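PDB 2HQY: conserved hypothetical protein from Bacteroides thetaiotaomicron, which is of unknown function but binds coenzyme A and resembles the acyltransferase-like C-terminal domain of phosphatidylglycerol lysyltransferases. Local coordinates for residues Q166-L171 against G208-V213; A173-V178 against G188-A193; I195-N200 against F220-P225; E236-D239 against G244-A247. One frame throughout, in Å; residues are numbered along the deposited sequence.

Contact 1 of 4, residues Q166-L171 against G208-V213; sequences QECLDL and GGILHV
I210 is the first residue of strand 208-213 to meet helix 166-171, at C168 and E167. The helix passes over the strand at 69°, with the axes 10.2 Å apart, and I210 reaches into the gap with its long branch, bringing CD1 to 3.6 Å from C168 SG. The cysteine is small and weakly polar, so it fits where the helix comes nearest the strand. I210 CD1 also lies 3.6 Å from E167 OE2, so the aliphatic tip packs against that carboxylate oxygen. The next side chain, L211, turns to the other side of the sheet and packs on Y155 and Y157. The ring of H212, though its CB points across rather than at the helix, swings its NE2 end to E167 and donates to OE2 over 2.8 Å in a nearly straight line (163°). E167 holds CG between its backbone N and carbonyl carbon (chi1 59°) and extends from there, crossing H212 at about a right angle. OE2 lies close to the imidazole plane and is met on its syn side, somewhat out of the carboxylate plane. ND1 bonds to the carbonyl O of E156, so the ring's rotation is fixed from two ends, and a cationic ring would suit these partners. H212 and E167 form a His-carboxylate hydrogen bond beside a small apolar patch, where a helix lies across a strand in an alpha/beta domain probably related to the acetyltransferases.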
loop_
_atom_site.group_PDB
_atom_site.type_symbol
_atom_site.label_atom_id
_atom_site.label_comp_id
_atom_site.label_asym_id
_atom_site.label_seq_id
_atom_site.Cartn_x
_atom_site.Cartn_y
_atom_site.Cartn_z
ATOM N N GLN A 166 15.211 -14.923 5.040
ATOM C CA GLN A 166 15.462 -15.184 3.617
ATOM C C GLN A 166 14.981 -16.582 3.153
ATOM O O GLN A 166 14.445 -16.731 2.019
ATOM C CB GLN A 166 16.925 -14.924 3.226
ATOM C CG GLN A 166 17.147 -14.963 1.713
ATOM C CD GLN A 166 16.330 -13.894 0.991
ATOM O OE1 GLN A 166 16.408 -12.725 1.337
ATOM N NE2 GLN A 166 15.557 -14.300 -0.029
ATOM N N GLU A 167 15.175 -17.612 3.974
ATOM C CA GLU A 167 14.723 -18.928 3.490
ATOM C C GLU A 167 13.191 -19.001 3.407
ATOM O O GLU A 167 12.636 -19.690 2.530
ATOM C CB GLU A 167 15.332 -20.097 4.267
ATOM C CG GLU A 167 15.064 -20.123 5.722
ATOM C CD GLU A 167 15.640 -21.381 6.371
ATOM O OE1 GLU A 167 16.222 -22.231 5.674
ATOM O OE2 GLU A 167 15.524 -21.508 7.587
ATOM N N CYS A 168 12.504 -18.277 4.285
ATOM C CA CYS A 168 11.029 -18.189 4.194
ATOM C C CYS A 168 10.652 -17.485 2.880
ATOM O O CYS A 168 9.753 -17.908 2.160
ATOM C CB CYS A 168 10.449 -17.410 5.376
ATOM S SG CYS A 168 10.701 -18.297 6.953
ATOM N N LEU A 169 11.349 -16.394 2.572
ATOM C CA LEU A 169 11.062 -15.670 1.318
ATOM C C LEU A 169 11.339 -16.580 0.110
ATOM O O LEU A 169 10.602 -16.536 -0.891
ATOM C CB LEU A 169 11.904 -14.388 1.233
ATOM C CG LEU A 169 11.462 -13.285 2.206
ATOM C CD1 LEU A 169 12.546 -12.177 2.370
ATOM C CD2 LEU A 169 10.114 -12.662 1.791
ATOM N N ASP A 170 12.386 -17.393 0.219
ATOM C CA ASP A 170 12.775 -18.333 -0.864
ATOM C C ASP A 170 11.686 -19.385 -1.063
ATOM O O ASP A 170 11.312 -19.648 -2.215
ATOM C CB ASP A 170 14.133 -18.993 -0.554
ATOM C CG ASP A 170 15.317 -18.021 -0.693
ATOM O OD1 ASP A 170 15.157 -16.899 -1.199
ATOM O OD2 ASP A 170 16.430 -18.397 -0.291
ATOM N N LEU A 171 11.140 -19.940 0.038
ATOM C CA LEU A 171 10.061 -20.926 -0.063
ATOM C C LEU A 171 8.823 -20.281 -0.685
ATOM O O LEU A 171 8.167 -20.876 -1.563
ATOM C CB LEU A 171 9.723 -21.534 1.296
ATOM C CG LEU A 171 8.670 -22.642 1.217
ATOM C CD1 LEU A 171 9.223 -23.811 0.426
ATOM C CD2 LEU A 171 8.243 -23.057 2.610
ATOM N N GLY A 208 7.209 -16.982 14.619
ATOM C CA GLY A 208 6.960 -17.979 13.590
ATOM C C GLY A 208 7.817 -19.189 13.737
ATOM O O GLY A 208 8.669 -19.258 14.627
ATOM N N GLY A 209 7.635 -20.123 12.815
ATOM C CA GLY A 209 8.432 -21.378 12.856
ATOM C C GLY A 209 8.730 -21.833 11.436
ATOM O O GLY A 209 8.047 -21.415 10.457
ATOM N N ILE A 210 9.753 -22.673 11.322
ATOM C CA ILE A 210 10.240 -23.201 10.056
ATOM C C ILE A 210 10.535 -24.694 10.251
ATOM O O ILE A 210 11.055 -25.100 11.289
ATOM C CB ILE A 210 11.560 -22.483 9.643
ATOM C CG1 ILE A 210 11.306 -20.998 9.371
ATOM C CG2 ILE A 210 12.136 -23.115 8.401
ATOM C CD1 ILE A 210 12.635 -20.162 9.339
ATOM N N LEU A 211 10.151 -25.493 9.265
ATOM C CA LEU A 211 10.456 -26.905 9.227
ATOM C C LEU A 211 11.518 -27.144 8.144
ATOM O O LEU A 211 11.396 -26.637 7.010
ATOM C CB LEU A 211 9.153 -27.659 8.911
ATOM C CG LEU A 211 8.997 -29.076 9.423
ATOM C CD1 LEU A 211 9.086 -29.090 10.964
ATOM C CD2 LEU A 211 7.689 -29.670 8.876
ATOM N N HIS A 212 12.566 -27.893 8.502
ATOM C CA HIS A 212 13.581 -28.318 7.557
ATOM C C HIS A 212 13.609 -29.852 7.483
ATOM O O HIS A 212 13.479 -30.541 8.516
ATOM C CB HIS A 212 14.942 -27.842 8.009
ATOM C CG HIS A 212 15.018 -26.376 8.273
ATOM N ND1 HIS A 212 14.724 -25.817 9.506
ATOM C CD2 HIS A 212 15.394 -25.356 7.470
ATOM C CE1 HIS A 212 14.910 -24.509 9.433
ATOM N NE2 HIS A 212 15.321 -24.206 8.210
ATOM N N VAL A 213 13.733 -30.367 6.263
ATOM C CA VAL A 213 13.916 -31.809 6.027
ATOM C C VAL A 213 15.080 -31.977 5.054
ATOM O O VAL A 213 15.189 -31.238 4.069
ATOM C CB VAL A 213 12.625 -32.465 5.455
ATOM C CG1 VAL A 213 12.903 -33.899 4.995
ATOM C CG2 VAL A 213 11.511 -32.474 6.490
#

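Contact 2 of 4, residues A173-V178 against G188-A193. With COA (coenzyme A), chain C.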
loop_
_atom_site.group_PDB
_atom_site.type_symbol
_atom_site.label_atom_id
_atom_site.label_comp_id
_atom_site.label_asym_id
_atom_site.label_seq_id
_atom_site.Cartn_x
_atom_site.Cartn_y
_atom_site.Cartn_z
ATOM N N ALA A 173 8.726 -17.803 -2.769
ATOM C CA ALA A 173 8.990 -17.571 -4.206
ATOM C C ALA A 173 8.792 -18.879 -4.987
ATOM O O ALA A 173 8.231 -18.878 -6.077
ATOM C CB ALA A 173 10.404 -17.019 -4.410
ATOM N N GLU A 174 9.197 -20.000 -4.400
ATOM C CA GLU A 174 9.004 -21.289 -5.056
ATOM C C GLU A 174 7.532 -21.639 -5.111
ATOM O O GLU A 174 7.041 -22.095 -6.139
ATOM C CB GLU A 174 9.753 -22.402 -4.325
ATOM C CG GLU A 174 11.271 -22.253 -4.443
ATOM C CD GLU A 174 12.020 -23.534 -4.066
ATOM O OE1 GLU A 174 11.411 -24.645 -4.114
ATOM O OE2 GLU A 174 13.225 -23.426 -3.727
ATOM N N TRP A 175 6.839 -21.419 -3.996
ATOM C CA TRP A 175 5.408 -21.732 -3.895
ATOM C C TRP A 175 4.610 -20.894 -4.892
ATOM O O TRP A 175 3.675 -21.384 -5.543
ATOM C CB TRP A 175 4.936 -21.457 -2.452
ATOM C CG TRP A 175 3.569 -21.973 -2.162
ATOM C CD1 TRP A 175 3.238 -23.177 -1.598
ATOM C CD2 TRP A 175 2.337 -21.292 -2.414
ATOM N NE1 TRP A 175 1.862 -23.289 -1.492
ATOM C CE2 TRP A 175 1.289 -22.147 -1.987
ATOM C CE3 TRP A 175 2.014 -20.042 -2.969
ATOM C CZ2 TRP A 175 -0.067 -21.790 -2.084
ATOM C CZ3 TRP A 175 0.662 -19.684 -3.083
ATOM C CH2 TRP A 175 -0.364 -20.567 -2.635
ATOM N N CYS A 176 4.983 -19.626 -5.016
ATOM C CA CYS A 176 4.278 -18.726 -5.948
ATOM C C CYS A 176 4.568 -19.063 -7.419
ATOM O O CYS A 176 3.717 -18.821 -8.304
ATOM C CB CYS A 176 4.616 -17.274 -5.632
ATOM S SG CYS A 176 3.394 -16.639 -4.424
ATOM N N LYS A 177 5.768 -19.587 -7.685
ATOM C CA LYS A 177 6.093 -20.043 -9.059
ATOM C C LYS A 177 5.153 -21.187 -9.412
ATOM O O LYS A 177 4.563 -21.179 -10.491
ATOM C CB LYS A 177 7.572 -20.458 -9.214
ATOM C CG LYS A 177 8.028 -20.800 -10.647
ATOM C CD LYS A 177 7.746 -19.662 -11.652
ATOM C CE LYS A 177 8.563 -18.366 -11.414
ATOM N NZ LYS A 177 8.261 -17.294 -12.443
ATOM N N VAL A 178 5.002 -22.147 -8.505
ATOM C CA VAL A 178 4.100 -23.299 -8.711
ATOM C C VAL A 178 2.645 -22.820 -8.862
ATOM O O VAL A 178 1.917 -23.258 -9.768
ATOM C CB VAL A 178 4.189 -24.309 -7.507
ATOM C CG1 VAL A 178 3.182 -25.448 -7.665
ATOM C CG2 VAL A 178 5.598 -24.899 -7.406
ATOM N N GLY A 188 -1.604 -13.668 -5.372
ATOM C CA GLY A 188 -0.786 -12.467 -5.642
ATOM C C GLY A 188 -0.902 -11.416 -4.550
ATOM O O GLY A 188 0.111 -10.879 -4.062
ATOM N N ASN A 189 -2.140 -11.157 -4.117
ATOM C CA ASN A 189 -2.362 -10.244 -3.003
ATOM C C ASN A 189 -1.793 -10.826 -1.708
ATOM O O ASN A 189 -1.173 -10.115 -0.918
ATOM C CB ASN A 189 -3.867 -9.950 -2.859
ATOM C CG ASN A 189 -4.363 -8.968 -3.926
ATOM O OD1 ASN A 189 -3.570 -8.252 -4.521
ATOM N ND2 ASN A 189 -5.674 -8.907 -4.128
ATOM N N GLU A 190 -1.990 -12.128 -1.486
ATOM C CA GLU A 190 -1.433 -12.737 -0.276
ATOM C C GLU A 190 0.078 -12.565 -0.256
ATOM O O GLU A 190 0.628 -12.266 0.807
ATOM C CB GLU A 190 -1.725 -14.249 -0.204
ATOM C CG GLU A 190 -1.336 -14.775 1.145
ATOM C CD GLU A 190 -1.062 -16.283 1.197
ATOM O OE1 GLU A 190 -0.704 -16.894 0.162
ATOM O OE2 GLU A 190 -1.178 -16.842 2.327
ATOM N N ARG A 191 0.719 -12.780 -1.406
ATOM C CA ARG A 191 2.180 -12.620 -1.510
ATOM C C ARG A 191 2.615 -11.223 -1.045
ATOM O O ARG A 191 3.605 -11.105 -0.327
ATOM C CB ARG A 191 2.688 -12.844 -2.928
ATOM C CG ARG A 191 4.201 -12.562 -3.032
ATOM C CD ARG A 191 4.794 -13.078 -4.353
ATOM N NE ARG A 191 4.061 -12.512 -5.491
ATOM C CZ ARG A 191 4.212 -12.914 -6.757
ATOM N NH1 ARG A 191 5.099 -13.867 -7.061
ATOM N NH2 ARG A 191 3.472 -12.355 -7.711
ATOM N N ARG A 192 1.910 -10.177 -1.483
ATOM C CA ARG A 192 2.258 -8.794 -1.045
ATOM C C ARG A 192 2.200 -8.657 0.485
ATOM O O ARG A 192 3.093 -8.052 1.108
ATOM C CB ARG A 192 1.324 -7.771 -1.708
ATOM C CG ARG A 192 1.554 -7.622 -3.227
ATOM C CD ARG A 192 2.979 -7.067 -3.553
ATOM N NE ARG A 192 3.325 -5.941 -2.684
ATOM C CZ ARG A 192 2.862 -4.691 -2.786
ATOM N NH1 ARG A 192 2.022 -4.325 -3.779
ATOM N NH2 ARG A 192 3.272 -3.792 -1.885
ATOM N N ALA A 193 1.155 -9.216 1.090
ATOM C CA ALA A 193 0.997 -9.136 2.552
ATOM C C ALA A 193 2.053 -9.972 3.275
ATOM O O ALA A 193 2.639 -9.527 4.267
ATOM C CB ALA A 193 -0.401 -9.566 2.952
HETATM N N1A COA C . -4.531 -17.665 0.069
HETATM C C2A COA C . -3.607 -18.551 0.492
HETATM N N3A COA C . -3.517 -19.774 -0.049
HETATM C C4A COA C . -4.365 -20.147 -1.050
HETATM C C5A COA C . -5.327 -19.254 -1.509
HETATM C C6A COA C . -5.397 -17.980 -0.926
HETATM N N6A COA C . -6.304 -17.051 -1.321
HETATM N N7A COA C . -6.009 -19.897 -2.493
HETATM C C8A COA C . -5.484 -21.138 -2.641
HETATM N N9A COA C . -4.500 -21.293 -1.743
HETATM C C1B COA C . -3.600 -22.472 -1.586
HETATM C C2B COA C . -4.104 -23.792 -1.015
HETATM O O2B COA C . -3.957 -23.822 0.403
HETATM C C3B COA C . -3.110 -24.752 -1.650
HETATM O O3B COA C . -1.875 -24.772 -0.927
HETATM P P3B COA C . -0.895 -26.052 -0.990
HETATM O O7A COA C . -1.599 -27.049 -0.072
HETATM O O8A COA C . 0.459 -25.532 -0.527
HETATM O O9A COA C . -0.875 -26.523 -2.428
HETATM C C4B COA C . -2.811 -24.173 -3.023
HETATM O O4B COA C . -3.073 -22.771 -2.897
HETATM C C5B COA C . -3.669 -24.805 -4.127
HETATM O O5B COA C . -4.851 -25.366 -3.534
HETATM P P1A COA C . -6.352 -25.308 -4.150
HETATM O O1A COA C . -7.319 -25.534 -3.007
HETATM O O2A COA C . -6.535 -24.084 -5.039
HETATM O O3A COA C . -6.340 -26.651 -5.049
HETATM O O4A COA C . -5.467 -28.145 -6.899
HETATM O O5A COA C . -5.005 -25.566 -6.965
#
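C176 and R191 face each other where helices 173-178 and 188-193 come nearest, and the arginine lies alongside the cysteine. With CG anti to the backbone N (chi1 176°) and a bend at chi3, the R191 chain brings CD to 3.8 Å from C176 SG and NH1 to 3.7 Å from C176 CB. CD and one guanidinium nitrogen thus both pack on the cysteine, the guanidinium obliquely, while NH2 is held by a salt bridge to D182. The sulfur is tied to C181 in a disulfide.

On the ligand side W175 and E190 approach more loosely, CZ3 lying 4.5 Å from OE1 at an oblique angle. W175 is well suited to its place: NE1 donates to coenzyme A O8A, a 3'-phosphate oxygen, over 2.8 Å and almost perfectly straight (177°), while CZ2 lies 3.3 Å from the ribose O4B. The E190 carboxylate meets the adenine at C2A, 3.4 Å from OE1. K237 ties the two residues together through a salt bridge to E190 and a cation-pi contact with W175.

Helices 165-179 and 185-199 follow each other in the chain, linked by a short loop that the C176-C181 disulfide pins to the first helix, and K237 reaches them from strand 230-238.

Contact 3 of 4, residues I195-N200 against F220-P225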
loop_
_atom_site.group_PDB
_atom_site.type_symbol
_atom_site.label_atom_id
_atom_site.label_comp_id
_atom_site.label_asym_id
_atom_site.label_seq_id
_atom_site.Cartn_x
_atom_site.Cartn_y
_atom_site.Cartn_z
ATOM N N ILE A 195 5.073 -10.908 2.228
ATOM C CA ILE A 195 6.398 -10.331 2.074
ATOM C C ILE A 195 6.567 -9.089 2.980
ATOM O O ILE A 195 7.614 -8.914 3.618
ATOM C CB ILE A 195 6.694 -10.040 0.595
ATOM C CG1 ILE A 195 6.919 -11.385 -0.171
ATOM C CG2 ILE A 195 7.854 -9.011 0.488
ATOM C CD1 ILE A 195 7.039 -11.209 -1.682
ATOM N N TYR A 196 5.548 -8.236 3.051
ATOM C CA TYR A 196 5.612 -7.091 3.988
ATOM C C TYR A 196 5.825 -7.603 5.416
ATOM O O TYR A 196 6.655 -7.078 6.156
ATOM C CB TYR A 196 4.327 -6.260 3.903
ATOM C CG TYR A 196 4.275 -5.118 4.894
ATOM C CD1 TYR A 196 4.587 -3.811 4.511
ATOM C CD2 TYR A 196 3.903 -5.355 6.216
ATOM C CE1 TYR A 196 4.514 -2.769 5.434
ATOM C CE2 TYR A 196 3.834 -4.328 7.155
ATOM C CZ TYR A 196 4.115 -3.048 6.762
ATOM O OH TYR A 196 4.064 -2.030 7.701
ATOM N N ALA A 197 5.059 -8.617 5.808
ATOM C CA ALA A 197 5.195 -9.194 7.157
ATOM C C ALA A 197 6.583 -9.725 7.444
ATOM O O ALA A 197 7.149 -9.478 8.533
ATOM C CB ALA A 197 4.174 -10.307 7.361
ATOM N N LEU A 198 7.138 -10.477 6.493
ATOM C CA LEU A 198 8.518 -11.010 6.653
ATOM C C LEU A 198 9.564 -9.892 6.709
ATOM O O LEU A 198 10.473 -9.901 7.561
ATOM C CB LEU A 198 8.846 -12.018 5.522
ATOM C CG LEU A 198 8.119 -13.396 5.673
ATOM C CD1 LEU A 198 8.431 -14.280 4.453
ATOM C CD2 LEU A 198 8.478 -14.158 6.984
ATOM N N HIS A 199 9.450 -8.918 5.803
ATOM C CA HIS A 199 10.390 -7.801 5.807
ATOM C C HIS A 199 10.330 -6.969 7.118
ATOM O O HIS A 199 11.320 -6.346 7.516
ATOM C CB HIS A 199 10.062 -6.825 4.682
ATOM C CG HIS A 199 10.396 -7.283 3.287
ATOM N ND1 HIS A 199 9.832 -6.775 2.129
ATOM C CD2 HIS A 199 11.185 -8.312 2.895
ATOM C CE1 HIS A 199 10.306 -7.436 1.085
ATOM N NE2 HIS A 199 11.126 -8.375 1.525
ATOM N N ASN A 200 9.160 -6.906 7.734
ATOM C CA ASN A 200 8.964 -6.112 8.948
ATOM C C ASN A 200 8.636 -6.974 10.181
ATOM O O ASN A 200 7.966 -6.534 11.108
ATOM C CB ASN A 200 7.861 -5.099 8.666
ATOM C CG ASN A 200 8.266 -4.141 7.553
ATOM O OD1 ASN A 200 9.149 -3.282 7.754
ATOM N ND2 ASN A 200 7.661 -4.298 6.377
ATOM N N PHE A 220 6.974 -22.982 6.444
ATOM C CA PHE A 220 7.072 -21.956 7.499
ATOM C C PHE A 220 5.678 -21.448 7.849
ATOM O O PHE A 220 4.706 -21.649 7.083
ATOM C CB PHE A 220 8.024 -20.808 7.103
ATOM C CG PHE A 220 7.466 -19.896 6.039
ATOM C CD1 PHE A 220 6.725 -18.760 6.400
ATOM C CD2 PHE A 220 7.682 -20.183 4.680
ATOM C CE1 PHE A 220 6.173 -17.912 5.419
ATOM C CE2 PHE A 220 7.153 -19.328 3.690
ATOM C CZ PHE A 220 6.384 -18.194 4.079
ATOM N N THR A 221 5.581 -20.789 8.994
ATOM C CA THR A 221 4.295 -20.280 9.497
ATOM C C THR A 221 4.596 -19.127 10.403
ATOM O O THR A 221 5.677 -19.103 11.008
ATOM C CB THR A 221 3.496 -21.411 10.243
ATOM O OG1 THR A 221 2.183 -20.956 10.571
ATOM C CG2 THR A 221 4.208 -21.897 11.512
ATOM N N PHE A 222 3.675 -18.162 10.498
ATOM C CA PHE A 222 3.832 -17.088 11.460
ATOM C C PHE A 222 2.474 -16.516 11.859
ATOM O O PHE A 222 1.429 -16.770 11.186
ATOM C CB PHE A 222 4.805 -15.994 10.962
ATOM C CG PHE A 222 4.391 -15.277 9.701
ATOM C CD1 PHE A 222 3.332 -14.343 9.721
ATOM C CD2 PHE A 222 5.149 -15.421 8.536
ATOM C CE1 PHE A 222 3.002 -13.613 8.559
ATOM C CE2 PHE A 222 4.823 -14.711 7.372
ATOM C CZ PHE A 222 3.761 -13.791 7.392
ATOM N N GLY A 223 2.483 -15.788 12.970
ATOM C CA GLY A 223 1.285 -15.150 13.483
ATOM C C GLY A 223 1.620 -14.327 14.695
ATOM O O GLY A 223 2.790 -14.146 15.042
ATOM N N MET A 224 0.582 -13.782 15.315
ATOM C CA MET A 224 0.766 -13.047 16.563
ATOM C C MET A 224 -0.556 -12.945 17.296
ATOM O O MET A 224 -1.598 -13.312 16.756
ATOM C CB MET A 224 1.368 -11.629 16.290
ATOM C CG MET A 224 0.456 -10.589 15.502
ATOM S SD MET A 224 1.274 -8.983 15.223
ATOM C CE MET A 224 1.315 -8.322 16.909
ATOM N N PRO A 225 -0.543 -12.422 18.531
ATOM C CA PRO A 225 -1.810 -12.283 19.265
ATOM C C PRO A 225 -2.816 -11.368 18.550
ATOM O O PRO A 225 -2.420 -10.385 17.886
ATOM C CB PRO A 225 -1.360 -11.651 20.605
ATOM C CG PRO A 225 0.060 -12.141 20.749
ATOM C CD PRO A 225 0.598 -11.981 19.345
#
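Helix 195-199, with A197 and L198 on its contact side, crosses strand 220-225 at 77°, the axes 10.7 Å apart; the closest CA atoms, of L198 and F222, are separated by 9.1 Å. That spacing is filled by alternate strand residues, F220 and F222, whose CB atoms both point to the helix. F222 holds CG between its backbone N and carbonyl carbon (chi1 62°), and its ring reaches the helix along its outer end, CZ and CE1 toward A197, CE2 and CD2 toward L198. CZ is 3.5 Å from A197 CB, where a small methyl lets the aromatic ring come close to the helix, and CE2 is 3.7 Å from L198 CD2. The other leucine branch, CD1, leans more loosely on F220 CE1 at 4.4 Å. F220 also meets C168 and L171 of helix 165-179, so F220 serves two helices.

At the helix end, N200 ND2 donates to Y196 O over 3.0 Å, from the face opposite the one its own backbone N uses, and lies above the centre of the Y196 ring. N200 OD1 and Y196 OH bond to Q44 and D6 of the second subunit, placing this end at the dimer interface. The buried part is the hydrophobic layer between helix and sheet that characterises an alpha/beta fold.

Contact 4 of 4, residues E236-D239 against G244-A247. With COA (coenzyme A), chain C.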
loop_
_atom_site.group_PDB
_atom_site.type_symbol
_atom_site.label_atom_id
_atom_site.label_comp_id
_atom_site.label_asym_id
_atom_site.label_seq_id
_atom_site.Cartn_x
_atom_site.Cartn_y
_atom_site.Cartn_z
ATOM N N GLU A 236 0.647 -20.032 6.558
ATOM C CA GLU A 236 1.274 -21.340 6.627
ATOM C C GLU A 236 1.545 -21.822 5.205
ATOM O O GLU A 236 0.613 -21.920 4.393
ATOM C CB GLU A 236 0.338 -22.303 7.378
ATOM C CG GLU A 236 0.976 -23.579 7.866
ATOM C CD GLU A 236 -0.047 -24.454 8.590
ATOM O OE1 GLU A 236 0.037 -24.561 9.834
ATOM O OE2 GLU A 236 -0.965 -24.980 7.912
ATOM N N LYS A 237 2.812 -22.088 4.875
ATOM C CA LYS A 237 3.208 -22.511 3.527
ATOM C C LYS A 237 4.095 -23.717 3.633
ATOM O O LYS A 237 4.947 -23.785 4.519
ATOM C CB LYS A 237 4.021 -21.439 2.785
ATOM C CG LYS A 237 3.306 -20.148 2.489
ATOM C CD LYS A 237 2.256 -20.356 1.440
ATOM C CE LYS A 237 1.657 -19.029 1.070
ATOM N NZ LYS A 237 0.533 -19.284 0.161
ATOM N N ALA A 238 3.912 -24.667 2.715
ATOM C CA ALA A 238 4.748 -25.851 2.687
ATOM C C ALA A 238 5.050 -26.273 1.254
ATOM O O ALA A 238 4.270 -25.983 0.322
ATOM C CB ALA A 238 4.107 -26.996 3.500
ATOM N N ASP A 239 6.232 -26.871 1.084
ATOM C CA ASP A 239 6.624 -27.535 -0.163
ATOM C C ASP A 239 5.677 -28.734 -0.304
ATOM O O ASP A 239 5.598 -29.603 0.576
ATOM C CB ASP A 239 8.098 -27.971 -0.066
ATOM C CG ASP A 239 8.609 -28.678 -1.311
ATOM O OD1 ASP A 239 7.816 -29.147 -2.155
ATOM O OD2 ASP A 239 9.847 -28.801 -1.421
ATOM N N GLY A 244 2.962 -34.427 4.894
ATOM C CA GLY A 244 2.877 -34.251 6.358
ATOM C C GLY A 244 3.494 -32.962 6.871
ATOM O O GLY A 244 3.458 -32.664 8.080
ATOM N N ALA A 245 4.091 -32.194 5.969
ATOM C CA ALA A 245 4.734 -30.964 6.397
ATOM C C ALA A 245 3.741 -29.944 6.959
ATOM O O ALA A 245 4.045 -29.305 7.949
ATOM C CB ALA A 245 5.571 -30.346 5.277
ATOM N N TYR A 246 2.576 -29.778 6.335
ATOM C CA TYR A 246 1.557 -28.872 6.909
ATOM C C TYR A 246 1.133 -29.316 8.311
ATOM O O TYR A 246 1.044 -28.487 9.235
ATOM C CB TYR A 246 0.324 -28.746 5.999
ATOM C CG TYR A 246 0.495 -27.738 4.873
ATOM C CD1 TYR A 246 0.535 -28.148 3.534
ATOM C CD2 TYR A 246 0.624 -26.361 5.151
ATOM C CE1 TYR A 246 0.674 -27.204 2.484
ATOM C CE2 TYR A 246 0.782 -25.416 4.120
ATOM C CZ TYR A 246 0.806 -25.841 2.791
ATOM O OH TYR A 246 0.963 -24.910 1.770
ATOM N N ALA A 247 0.895 -30.620 8.486
ATOM C CA ALA A 247 0.516 -31.136 9.821
ATOM C C ALA A 247 1.612 -30.887 10.865
ATOM O O ALA A 247 1.318 -30.455 11.995
ATOM C CB ALA A 247 0.169 -32.655 9.773
HETATM N N1A COA C . -4.531 -17.665 0.069
HETATM C C2A COA C . -3.607 -18.551 0.492
HETATM N N3A COA C . -3.517 -19.774 -0.049
HETATM C C4A COA C . -4.365 -20.147 -1.050
HETATM C C5A COA C . -5.327 -19.254 -1.509
HETATM C C6A COA C . -5.397 -17.980 -0.926
HETATM N N6A COA C . -6.304 -17.051 -1.321
HETATM N N7A COA C . -6.009 -19.897 -2.493
HETATM C C8A COA C . -5.484 -21.138 -2.641
HETATM N N9A COA C . -4.500 -21.293 -1.743
HETATM C C1B COA C . -3.600 -22.472 -1.586
HETATM C C2B COA C . -4.104 -23.792 -1.015
HETATM O O2B COA C . -3.957 -23.822 0.403
HETATM C C3B COA C . -3.110 -24.752 -1.650
HETATM O O3B COA C . -1.875 -24.772 -0.927
HETATM P P3B COA C . -0.895 -26.052 -0.990
HETATM O O7A COA C . -1.599 -27.049 -0.072
HETATM O O8A COA C . 0.459 -25.532 -0.527
HETATM O O9A COA C . -0.875 -26.523 -2.428
HETATM C C4B COA C . -2.811 -24.173 -3.023
HETATM O O4B COA C . -3.073 -22.771 -2.897
HETATM C C5B COA C . -3.669 -24.805 -4.127
HETATM O O5B COA C . -4.851 -25.366 -3.534
HETATM P P1A COA C . -6.352 -25.308 -4.150
HETATM O O1A COA C . -7.319 -25.534 -3.007
HETATM O O2A COA C . -6.535 -24.084 -5.039
HETATM O O3A COA C . -6.340 -26.651 -5.049
HETATM O O4A COA C . -5.467 -28.145 -6.899
HETATM O O5A COA C . -5.005 -25.566 -6.965
HETATM O O HOH W 1 -1.946 -27.358 8.915
HETATM O O HOH W 2 -1.359 -23.334 1.996
#
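The methyl group of A238 stands almost squarely over the ring of Y246, CB being 3.5 Å from the ring centroid and only 9° off its normal. The small alanine suits a place where the tyrosine ring lies close against the strand in this CH-pi contact. A238 CB also touches A245 CB, 4.1 Å away. Y246 OH is gripped from several directions: it accepts a weak bond from A238 N (3.1 Å) and a water bond (2.8 Å), and donates to coenzyme A O8A. The modelled distance from Y246 OH to O8A, 2.4 Å, is implausibly short, so the exact length of that bond is doubtful. The same water lies near the ribose oxygens O2B and O3B of the ligand.

The extended E236 chain passes obliquely by the ring near its CB end, with OE2 3.5 Å from Y246 CD2; its charge is paired with R266, and a second water donates to OE2 and, weakly, to Y246 O.

A strand end and a helix start joined by a short loop, with Y246 of the helix bonding a coenzyme A phosphate, recall the beta-alpha-beta unit of acetyltransferase-like folds, here strand 230-238, helix 245-256 and strand 263-265.

Contact 3 lies deepest, nearest the centre of the chain, and is wholly apolar across its segments; contact 4 is also buried, while contacts 1 and 2 are only partly so, contact 1 adding a charged hydrogen bond. Contacts 1 and 3 share the sheet, since strands 207-213 and 216-227 are neighbours, and F220 packs under both helices. Contacts 2 and 4 share coenzyme A instead. W175 and Y246 approach the same phosphate oxygen from different helices, and the E190-K237 pair joins the two contacts round one ligand. Helix 165-179 carries contacts 1 and 2, and helix 185-199 carries contacts 2 and 3. Thus the same helices pack on the sheet at one end and line the ligand at the other.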